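Local coordinates for flavin-nucleotide-binding protein (Azotobacter vinelandii, PDB 6RK0), which binds FAD and heme b as a flavocytochrome and probably works as a low-potential terminal oxidase alongside the iron-only nitrogenase, at residues T42-F56 with R78-V92. Residues are numbered along the deposited sequence; the frame is centred on the assembly and turned at random.
Sequences TPLAHVGCMMNGVPF and RLFKALEHQDICLTV. With FAD (flavin-adenine dinucleotide), chain F.
Arg78 reaches from the first turn of helix 78-82 over the ring of Phe56, its NH2 above the ring centre and its CZ 4.2 Å from the Phe56 centroid, a cation-pi contact with the two planes 58° apart. Val54 CG1 backs the other ring face. Extended from CG to NE, the arginine chain runs past Met51, whose CE lies over one guanidinium face, 3.7 Å from Arg78 NE; FAD O5B lies over the opposite face. Arg78 NE gives FAD O2P a hydrogen bond of 2.8 Å in the guanidinium plane, NH2 makes a weak one to the ribose O3B, and a water accepts from both Arg78 NH1 and Asn52 ND2. A methionine in place of Arg78 would probably leave the FAD phosphate without this positive partner and the Phe56 face without its cation. Farther along the helix, Ala82 CB touches both Met51 CG and Cys49 SG, while Leu79 CD1 meets Cys49 CB at 3.6 Å. The Gln86 amide then clasps the Met50 backbone: OE1 accepts from Met50 N, and NE2 gives Met50 O a bond of 2.9 Å on a carbonyl lone pair. CG of Gln86 lies between its own N and carbonyl carbon (chi1 67°), with the chain extended beyond it, which brings this amide alongside the strand edge. Beyond it strands 44-51 and 88-92 pair antiparallel, with Val47 CG2 against Leu90 CD1 at 3.9 Å on one face. On the other, His46 NE2 and Thr91 OG1 are hydrogen-bonded to Ser93 OG and the backbone O of Val57, both of the second subunit. The arrangement is that of the antiparallel flavin-binding sheet of the pyridoxamine 5'-phosphate oxidase family, with Arg78 at the FAD diphosphate and residues of both subunits completing the site.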
loop_
_atom_site.group_PDB
_atom_site.type_symbol
_atom_site.label_atom_id
_atom_site.label_comp_id
_atom_site.label_asym_id
_atom_site.label_seq_id
_atom_site.Cartn_x
_atom_site.Cartn_y
_atom_site.Cartn_z
ATOM N N THR A 42 -6.638 -8.850 -2.897
ATOM C CA THR A 42 -5.793 -7.830 -3.494
ATOM C C THR A 42 -4.479 -8.456 -3.925
ATOM O O THR A 42 -4.002 -9.378 -3.273
ATOM C CB THR A 42 -5.554 -6.686 -2.494
ATOM O OG1 THR A 42 -4.710 -5.726 -3.137
ATOM C CG2 THR A 42 -4.929 -7.155 -1.186
ATOM N N PRO A 43 -3.844 -7.922 -4.975
ATOM C CA PRO A 43 -2.530 -8.418 -5.384
ATOM C C PRO A 43 -1.375 -7.634 -4.804
ATOM O O PRO A 43 -0.230 -8.035 -5.060
ATOM C CB PRO A 43 -2.566 -8.221 -6.899
ATOM C CG PRO A 43 -3.359 -6.950 -7.058
ATOM C CD PRO A 43 -4.428 -7.028 -5.994
ATOM N N LEU A 44 -1.620 -6.528 -4.093
ATOM C CA LEU A 44 -0.537 -5.604 -3.753
ATOM C C LEU A 44 -0.090 -5.747 -2.299
ATOM O O LEU A 44 -0.878 -5.468 -1.365
ATOM C CB LEU A 44 -0.962 -4.158 -4.025
ATOM C CG LEU A 44 0.056 -3.073 -3.681
ATOM C CD1 LEU A 44 1.356 -3.260 -4.451
ATOM C CD2 LEU A 44 -0.526 -1.683 -3.899
ATOM N N ALA A 45 1.191 -6.097 -2.122
ATOM C CA ALA A 45 1.842 -6.199 -0.811
ATOM C C ALA A 45 2.957 -5.177 -0.697
ATOM O O ALA A 45 3.421 -4.617 -1.701
ATOM C CB ALA A 45 2.419 -7.597 -0.622
ATOM N N HIS A 46 3.445 -5.027 0.527
ATOM C CA HIS A 46 4.621 -4.227 0.821
ATOM C C HIS A 46 5.531 -5.068 1.701
ATOM O O HIS A 46 5.157 -5.457 2.811
ATOM C CB HIS A 46 4.226 -2.910 1.523
ATOM C CG HIS A 46 3.526 -1.964 0.607
ATOM N ND1 HIS A 46 2.190 -2.068 0.296
ATOM C CD2 HIS A 46 4.005 -0.950 -0.165
ATOM C CE1 HIS A 46 1.906 -1.156 -0.628
ATOM N NE2 HIS A 46 2.978 -0.457 -0.922
ATOM N N VAL A 47 6.729 -5.365 1.203
ATOM C CA VAL A 47 7.672 -6.261 1.876
ATOM C C VAL A 47 8.746 -5.447 2.565
ATOM O O VAL A 47 9.409 -4.615 1.914
ATOM C CB VAL A 47 8.296 -7.260 0.882
ATOM C CG1 VAL A 47 9.390 -8.091 1.563
ATOM C CG2 VAL A 47 7.232 -8.159 0.299
ATOM N N GLY A 48 8.948 -5.706 3.860
ATOM C CA GLY A 48 9.990 -5.035 4.643
ATOM C C GLY A 48 11.208 -5.940 4.726
ATOM O O GLY A 48 11.097 -7.118 5.045
ATOM N N CYS A 49 12.376 -5.360 4.455
ATOM C CA CYS A 49 13.612 -6.144 4.440
ATOM C C CYS A 49 14.761 -5.179 4.686
ATOM O O CYS A 49 14.858 -4.149 4.014
ATOM C CB CYS A 49 13.742 -6.867 3.095
ATOM S SG CYS A 49 15.124 -8.055 3.058
ATOM N N MET A 50 15.649 -5.533 5.625
ATOM C CA MET A 50 16.828 -4.714 5.893
ATOM C C MET A 50 17.857 -4.912 4.799
ATOM O O MET A 50 18.340 -6.037 4.608
ATOM C CB MET A 50 17.419 -5.130 7.247
ATOM C CG MET A 50 18.804 -4.579 7.537
ATOM S SD MET A 50 18.819 -2.807 7.695
ATOM C CE MET A 50 17.364 -2.656 8.610
ATOM N N MET A 51 18.162 -3.846 4.062
ATOM C CA MET A 51 19.118 -3.862 2.959
ATOM C C MET A 51 19.879 -2.560 2.985
ATOM O O MET A 51 19.277 -1.492 3.166
ATOM C CB MET A 51 18.406 -4.010 1.607
ATOM C CG MET A 51 17.592 -5.296 1.512
ATOM S SD MET A 51 16.784 -5.547 -0.075
ATOM C CE MET A 51 15.497 -4.275 -0.038
ATOM N N ASN A 52 21.197 -2.632 2.852
ATOM C CA ASN A 52 21.999 -1.421 2.819
ATOM C C ASN A 52 21.737 -0.526 4.027
ATOM O O ASN A 52 21.695 0.695 3.896
ATOM C CB ASN A 52 21.812 -0.668 1.515
ATOM C CG ASN A 52 22.905 0.334 1.247
ATOM O OD1 ASN A 52 24.012 0.256 1.785
ATOM N ND2 ASN A 52 22.610 1.277 0.374
ATOM N N GLY A 53 21.518 -1.137 5.184
ATOM C CA GLY A 53 21.363 -0.416 6.424
ATOM C C GLY A 53 20.000 0.207 6.650
ATOM O O GLY A 53 19.843 0.930 7.640
ATOM N N VAL A 54 19.011 -0.068 5.795
ATOM C CA VAL A 54 17.678 0.537 5.904
ATOM C C VAL A 54 16.623 -0.559 5.867
ATOM O O VAL A 54 16.711 -1.473 5.047
ATOM C CB VAL A 54 17.452 1.533 4.741
ATOM C CG1 VAL A 54 16.024 2.059 4.670
ATOM C CG2 VAL A 54 18.432 2.698 4.856
ATOM N N PRO A 55 15.561 -0.447 6.706
ATOM C CA PRO A 55 14.400 -1.347 6.594
ATOM C C PRO A 55 13.524 -0.880 5.432
ATOM O O PRO A 55 12.507 -0.200 5.614
ATOM C CB PRO A 55 13.727 -1.199 7.957
ATOM C CG PRO A 55 14.053 0.195 8.374
ATOM C CD PRO A 55 15.457 0.469 7.857
ATOM N N PHE A 56 13.970 -1.209 4.218
ATOM C CA PHE A 56 13.254 -0.833 3.026
ATOM C C PHE A 56 11.877 -1.464 2.965
ATOM O O PHE A 56 11.660 -2.593 3.405
ATOM C CB PHE A 56 14.032 -1.266 1.779
ATOM C CG PHE A 56 15.097 -0.280 1.379
ATOM C CD1 PHE A 56 14.762 0.835 0.643
ATOM C CD2 PHE A 56 16.436 -0.473 1.719
ATOM C CE1 PHE A 56 15.704 1.776 0.288
ATOM C CE2 PHE A 56 17.385 0.450 1.349
ATOM C CZ PHE A 56 17.048 1.576 0.630
ATOM N N ARG A 78 18.270 -7.625 -5.276
ATOM C CA ARG A 78 18.799 -7.552 -3.909
ATOM C C ARG A 78 17.840 -8.124 -2.879
ATOM O O ARG A 78 18.296 -8.662 -1.860
ATOM C CB ARG A 78 19.202 -6.110 -3.558
ATOM C CG ARG A 78 18.067 -5.122 -3.504
ATOM C CD ARG A 78 18.575 -3.818 -2.929
ATOM N NE ARG A 78 17.506 -2.870 -2.774
ATOM C CZ ARG A 78 17.669 -1.728 -2.119
ATOM N NH1 ARG A 78 18.852 -1.393 -1.592
ATOM N NH2 ARG A 78 16.647 -0.918 -1.953
ATOM N N LEU A 79 16.521 -7.990 -3.083
ATOM C CA LEU A 79 15.582 -8.501 -2.082
ATOM C C LEU A 79 15.735 -10.011 -1.939
ATOM O O LEU A 79 15.710 -10.572 -0.833
ATOM C CB LEU A 79 14.158 -8.149 -2.503
ATOM C CG LEU A 79 13.050 -8.646 -1.592
ATOM C CD1 LEU A 79 13.150 -8.073 -0.206
ATOM C CD2 LEU A 79 11.697 -8.309 -2.197
ATOM N N PHE A 80 15.860 -10.692 -3.077
ATOM C CA PHE A 80 15.903 -12.146 -3.100
ATOM C C PHE A 80 17.177 -12.670 -2.476
ATOM O O PHE A 80 17.165 -13.716 -1.826
ATOM C CB PHE A 80 15.654 -12.617 -4.532
ATOM C CG PHE A 80 14.302 -12.179 -5.015
ATOM C CD1 PHE A 80 13.164 -12.834 -4.565
ATOM C CD2 PHE A 80 14.171 -11.018 -5.785
ATOM C CE1 PHE A 80 11.916 -12.350 -4.896
ATOM C CE2 PHE A 80 12.938 -10.530 -6.088
ATOM C CZ PHE A 80 11.802 -11.186 -5.658
ATOM N N LYS A 81 18.274 -11.935 -2.583
ATOM C CA LYS A 81 19.472 -12.293 -1.824
ATOM C C LYS A 81 19.295 -12.032 -0.324
ATOM O O LYS A 81 19.644 -12.861 0.523
ATOM C CB LYS A 81 20.665 -11.521 -2.371
ATOM C CG LYS A 81 21.923 -11.859 -1.630
ATOM C CD LYS A 81 23.145 -11.161 -2.209
ATOM C CE LYS A 81 24.393 -11.522 -1.399
ATOM N NZ LYS A 81 25.623 -10.884 -1.942
ATOM N N ALA A 82 18.724 -10.905 0.028
ATOM C CA ALA A 82 18.649 -10.519 1.427
ATOM C C ALA A 82 17.674 -11.366 2.234
ATOM O O ALA A 82 17.889 -11.591 3.429
ATOM C CB ALA A 82 18.314 -9.043 1.534
ATOM N N LEU A 83 16.616 -11.874 1.618
ATOM C CA LEU A 83 15.593 -12.557 2.404
ATOM C C LEU A 83 16.071 -13.906 2.925
ATOM O O LEU A 83 15.479 -14.430 3.866
ATOM C CB LEU A 83 14.270 -12.626 1.644
ATOM C CG LEU A 83 14.254 -13.437 0.368
ATOM C CD1 LEU A 83 14.183 -14.935 0.621
ATOM C CD2 LEU A 83 13.017 -13.039 -0.525
ATOM N N GLU A 84 17.148 -14.457 2.379
ATOM C CA GLU A 84 17.530 -15.787 2.833
ATOM C C GLU A 84 18.075 -15.791 4.261
ATOM O O GLU A 84 18.104 -16.842 4.909
ATOM C CB GLU A 84 18.502 -16.421 1.836
ATOM C CG GLU A 84 17.817 -16.763 0.516
ATOM C CD GLU A 84 18.621 -17.729 -0.321
ATOM O OE1 GLU A 84 19.668 -17.302 -0.852
ATOM O OE2 GLU A 84 18.209 -18.906 -0.439
ATOM N N HIS A 85 18.501 -14.648 4.762
ATOM C CA HIS A 85 19.222 -14.587 6.024
ATOM C C HIS A 85 18.577 -13.679 7.071
ATOM O O HIS A 85 19.233 -13.318 8.052
ATOM C CB HIS A 85 20.668 -14.184 5.761
ATOM C CG HIS A 85 21.353 -15.073 4.766
ATOM N ND1 HIS A 85 21.586 -16.410 5.006
ATOM C CD2 HIS A 85 21.816 -14.829 3.516
ATOM C CE1 HIS A 85 22.180 -16.947 3.955
ATOM N NE2 HIS A 85 22.331 -16.009 3.037
ATOM N N GLN A 86 17.302 -13.334 6.914
ATOM C CA GLN A 86 16.625 -12.511 7.914
ATOM C C GLN A 86 15.132 -12.786 7.872
ATOM O O GLN A 86 14.572 -13.075 6.816
ATOM C CB GLN A 86 16.877 -11.017 7.682
ATOM C CG GLN A 86 16.253 -10.505 6.403
ATOM C CD GLN A 86 16.544 -9.035 6.208
ATOM O OE1 GLN A 86 15.825 -8.165 6.748
ATOM N NE2 GLN A 86 17.630 -8.721 5.517
ATOM N N ASP A 87 14.492 -12.627 9.022
ATOM C CA ASP A 87 13.047 -12.643 9.089
ATOM C C ASP A 87 12.516 -11.306 8.560
ATOM O O ASP A 87 13.023 -10.237 8.913
ATOM C CB ASP A 87 12.555 -12.839 10.525
ATOM C CG ASP A 87 12.725 -14.252 11.061
ATOM O OD1 ASP A 87 13.364 -15.103 10.393
ATOM O OD2 ASP A 87 12.229 -14.519 12.183
ATOM N N ILE A 88 11.499 -11.386 7.712
ATOM C CA ILE A 88 10.875 -10.228 7.078
ATOM C C ILE A 88 9.451 -10.032 7.574
ATOM O O ILE A 88 8.873 -10.859 8.286
ATOM C CB ILE A 88 10.940 -10.329 5.547
ATOM C CG1 ILE A 88 10.161 -11.550 5.043
ATOM C CG2 ILE A 88 12.387 -10.275 5.061
ATOM C CD1 ILE A 88 9.905 -11.566 3.551
ATOM N N CYS A 89 8.875 -8.908 7.142
ATOM C CA CYS A 89 7.457 -8.618 7.332
ATOM C C CYS A 89 6.872 -8.380 5.950
ATOM O O CYS A 89 7.363 -7.534 5.215
ATOM C CB CYS A 89 7.290 -7.365 8.176
ATOM S SG CYS A 89 5.568 -6.816 8.439
ATOM N N LEU A 90 5.786 -9.069 5.628
ATOM C CA LEU A 90 5.030 -8.829 4.393
ATOM C C LEU A 90 3.666 -8.294 4.833
ATOM O O LEU A 90 2.907 -8.990 5.526
ATOM C CB LEU A 90 4.944 -10.112 3.571
ATOM C CG LEU A 90 4.295 -9.978 2.195
ATOM C CD1 LEU A 90 4.792 -11.086 1.270
ATOM C CD2 LEU A 90 2.762 -10.005 2.294
ATOM N N THR A 91 3.375 -7.043 4.478
ATOM C CA THR A 91 2.138 -6.384 4.861
ATOM C C THR A 91 1.236 -6.244 3.654
ATOM O O THR A 91 1.677 -5.830 2.570
ATOM C CB THR A 91 2.446 -5.009 5.484
ATOM O OG1 THR A 91 3.133 -5.257 6.712
ATOM C CG2 THR A 91 1.177 -4.195 5.720
ATOM N N VAL A 92 -0.051 -6.524 3.843
ATOM C CA VAL A 92 -1.065 -6.320 2.827
ATOM C C VAL A 92 -2.129 -5.450 3.446
ATOM O O VAL A 92 -2.749 -5.834 4.444
ATOM C CB VAL A 92 -1.644 -7.657 2.332
ATOM C CG1 VAL A 92 -2.765 -7.384 1.344
ATOM C CG2 VAL A 92 -0.543 -8.510 1.700
HETATM P PA FAD F . 17.082 -1.309 -6.731
HETATM O O1A FAD F . 17.056 -0.591 -8.022
HETATM O O2A FAD F . 18.209 -2.217 -6.445
HETATM O O5B FAD F . 16.918 -0.281 -5.529
HETATM C C5B FAD F . 17.834 0.830 -5.418
HETATM C C4B FAD F . 17.089 2.043 -4.960
HETATM O O4B FAD F . 16.069 2.391 -5.924
HETATM C C3B FAD F . 16.309 1.873 -3.659
HETATM O O3B FAD F . 17.141 1.947 -2.506
HETATM C C2B FAD F . 15.275 2.996 -3.773
HETATM O O2B FAD F . 15.850 4.229 -3.374
HETATM C C1B FAD F . 14.976 3.019 -5.279
HETATM N N9A FAD F . 13.757 2.279 -5.619
HETATM C C8A FAD F . 13.636 0.942 -5.859
HETATM N N7A FAD F . 12.400 0.560 -6.075
HETATM C C5A FAD F . 11.658 1.730 -5.965
HETATM C C6A FAD F . 10.278 1.995 -6.076
HETATM N N6A FAD F . 9.343 1.062 -6.311
HETATM N N1A FAD F . 9.873 3.273 -5.873
HETATM C C2A FAD F . 10.789 4.214 -5.608
HETATM N N3A FAD F . 12.116 4.072 -5.481
HETATM C C4A FAD F . 12.480 2.800 -5.671
HETATM N N1 FAD F . 8.864 -5.564 -8.502
HETATM C C2 FAD F . 8.973 -6.909 -8.722
HETATM O O2 FAD F . 10.070 -7.452 -8.854
HETATM N N3 FAD F . 7.853 -7.687 -8.785
HETATM C C4 FAD F . 6.561 -7.222 -8.636
HETATM O O4 FAD F . 5.602 -8.002 -8.630
HETATM C C4X FAD F . 6.450 -5.786 -8.471
HETATM N N5 FAD F . 5.229 -5.254 -8.378
HETATM C C5X FAD F . 5.144 -3.887 -8.102
HETATM C C6 FAD F . 3.881 -3.306 -7.931
HETATM C C7 FAD F . 3.748 -1.947 -7.639
HETATM C C7M FAD F . 2.375 -1.348 -7.486
HETATM C C8 FAD F . 4.899 -1.150 -7.542
HETATM C C8M FAD F . 4.819 0.307 -7.194
HETATM C C9 FAD F . 6.159 -1.721 -7.745
HETATM C C9A FAD F . 6.295 -3.078 -8.034
HETATM N N10 FAD F . 7.552 -3.685 -8.256
HETATM C C10 FAD F . 7.660 -5.038 -8.402
HETATM C "C1'" FAD F . 8.806 -2.917 -8.217
HETATM C "C2'" FAD F . 9.477 -2.961 -6.850
HETATM O "O2'" FAD F . 8.839 -2.046 -5.971
HETATM C "C3'" FAD F . 10.956 -2.596 -6.956
HETATM O "O3'" FAD F . 11.074 -1.301 -7.537
HETATM C "C4'" FAD F . 11.780 -3.587 -7.770
HETATM O "O4'" FAD F . 11.503 -4.921 -7.332
HETATM C "C5'" FAD F . 13.258 -3.299 -7.682
HETATM O "O5'" FAD F . 13.650 -3.329 -6.283
HETATM P P FAD F . 15.164 -3.399 -5.888
HETATM O O1P FAD F . 15.834 -4.602 -6.502
HETATM O O2P FAD F . 15.233 -3.236 -4.393
HETATM O O3P FAD F . 15.707 -2.072 -6.590
HETATM O O HOH W 1 20.142 1.246 -1.197
#